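Long-range contact in 4-hydroxy-tetrahydrodipicolinate synthase (Methylacidiphilum fumariolicum SolV, PDB 6T3T), which probably catalyses the condensation of pyruvate with L-aspartate-beta-semialdehyde to 4-hydroxy-tetrahydrodipicolinate, a step of lysine biosynthesis: residues Thr77-Thr82 with Ser104-Arg109. Numbering follows the deposited sequence.
Sequences TGSNST and SPYYNR
Asn80 lies against one face of the Tyr106 ring and also donates to the tyrosine's backbone carbonyl. Its amide is stacked on the phenol with the two planes 24° apart, and Asn80 CB sits 3.9 Å from the centroid of the Tyr106 ring in a CH-pi contact. With CG set between backbone N and carbonyl carbon (chi1 62°), the short side chain brings Asn80 ND2 to Tyr106 O at 3.0 Å, the acceptor lying nearly in the amide plane. Asparagine suits the place because its flat head can stack and donate at once; tyrosine offers it a face, and a hydroxyl that takes a weak bond from Asn80 N. Asn108 ND2 donates to Asn80 O at 2.9 Å, its amide turned so that this oxygen lies in its plane. The two loops follow neighbouring strands, 72-76 and 99-103, of the parallel TIM barrel and lead into the next helices, so the contact joins consecutive beta-alpha loops. Pro105 CB packs 3.9 Å from Asn80 CA, a rigid apolar ring beside the loop. A water links Tyr106 OH to Gly78 O. Replacing Tyr106 with an alanine would probably leave the Asn80 amide without its stacking surface and this water without its phenol partner. Across the subunit interface, Tyr106 stacks with Tyr107 of the second subunit, while Tyr107, predicted to serve in the proton relay, hydrogen-bonds through OH to Thr44 of that subunit.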
# COMPACT_ATOMS: atom_id res chain seq x y z
N THR A 77 3.74 27.73 8.55
CA THR A 77 2.48 28.32 8.99
C THR A 77 1.27 27.50 8.52
O THR A 77 0.17 28.03 8.42
CB THR A 77 2.35 29.78 8.53
OG1 THR A 77 2.36 29.87 7.10
CG2 THR A 77 3.50 30.64 9.10
N GLY A 78 1.46 26.23 8.20
CA GLY A 78 0.34 25.42 7.77
C GLY A 78 -0.56 24.94 8.91
O GLY A 78 -0.22 24.92 10.10
N SER A 79 -1.75 24.50 8.53
CA SER A 79 -2.70 23.97 9.49
C SER A 79 -3.71 23.15 8.71
O SER A 79 -3.82 23.30 7.49
CB SER A 79 -3.40 25.07 10.29
OG SER A 79 -4.31 24.50 11.21
N ASN A 80 -4.41 22.26 9.40
CA ASN A 80 -5.54 21.63 8.72
C ASN A 80 -6.81 22.47 8.87
O ASN A 80 -7.89 22.02 8.45
CB ASN A 80 -5.77 20.20 9.21
CG ASN A 80 -6.11 20.15 10.68
OD1 ASN A 80 -6.13 21.17 11.37
ND2 ASN A 80 -6.39 18.94 11.17
N SER A 81 -6.71 23.63 9.49
CA SER A 81 -7.74 24.67 9.47
C SER A 81 -7.26 25.81 8.59
O SER A 81 -6.22 26.44 8.87
CB SER A 81 -8.03 25.18 10.88
OG SER A 81 -8.74 26.41 10.79
N THR A 82 -8.02 26.09 7.53
CA THR A 82 -7.65 27.16 6.62
C THR A 82 -7.58 28.49 7.36
O THR A 82 -6.65 29.27 7.16
CB THR A 82 -8.65 27.21 5.47
OG1 THR A 82 -8.71 25.92 4.85
CG2 THR A 82 -8.28 28.27 4.43
N SER A 104 0.15 20.51 3.48
CA SER A 104 -1.23 20.25 3.14
C SER A 104 -1.97 19.83 4.41
O SER A 104 -1.37 19.29 5.34
CB SER A 104 -1.35 19.16 2.06
OG SER A 104 -0.83 17.97 2.52
N PRO A 105 -3.27 20.15 4.50
CA PRO A 105 -4.06 19.71 5.65
C PRO A 105 -3.86 18.24 5.96
O PRO A 105 -3.82 17.39 5.07
CB PRO A 105 -5.50 20.00 5.22
CG PRO A 105 -5.38 21.22 4.37
CD PRO A 105 -4.03 21.06 3.63
N TYR A 106 -3.66 17.95 7.24
CA TYR A 106 -3.49 16.60 7.75
C TYR A 106 -4.78 16.19 8.46
O TYR A 106 -5.55 17.04 8.94
CB TYR A 106 -2.28 16.56 8.70
CG TYR A 106 -2.28 17.77 9.62
CD1 TYR A 106 -3.09 17.82 10.77
CD2 TYR A 106 -1.57 18.90 9.27
CE1 TYR A 106 -3.12 18.96 11.58
CE2 TYR A 106 -1.60 20.03 10.04
CZ TYR A 106 -2.38 20.07 11.19
OH TYR A 106 -2.39 21.21 11.93
N TYR A 107 -5.03 14.88 8.47
CA TYR A 107 -6.08 14.23 9.27
C TYR A 107 -7.50 14.37 8.69
O TYR A 107 -8.24 13.39 8.64
CB TYR A 107 -6.07 14.73 10.72
CG TYR A 107 -7.08 14.02 11.61
CD1 TYR A 107 -6.97 12.66 11.87
CD2 TYR A 107 -8.13 14.70 12.20
CE1 TYR A 107 -7.88 12.01 12.69
CE2 TYR A 107 -9.04 14.06 13.03
CZ TYR A 107 -8.92 12.71 13.26
OH TYR A 107 -9.82 12.07 14.07
N ASN A 108 -7.90 15.58 8.26
CA ASN A 108 -9.27 15.70 7.75
C ASN A 108 -9.40 15.32 6.29
O ASN A 108 -10.52 15.24 5.78
CB ASN A 108 -9.86 17.11 8.01
CG ASN A 108 -8.91 18.23 7.65
OD1 ASN A 108 -7.91 18.03 6.94
ND2 ASN A 108 -9.20 19.44 8.18
N ARG A 109 -8.28 15.02 5.62
CA ARG A 109 -8.27 14.42 4.29
C ARG A 109 -9.15 15.11 3.26
O ARG A 109 -10.00 14.47 2.63
CB ARG A 109 -8.63 12.94 4.37
CG ARG A 109 -7.83 12.15 5.39
CD ARG A 109 -7.84 10.65 5.06
NE ARG A 109 -7.67 10.44 3.62
CZ ARG A 109 -7.50 9.26 3.04
NH1 ARG A 109 -7.47 8.16 3.78
NH2 ARG A 109 -7.38 9.17 1.72
O HOH W 1 0.29 22.64 11.33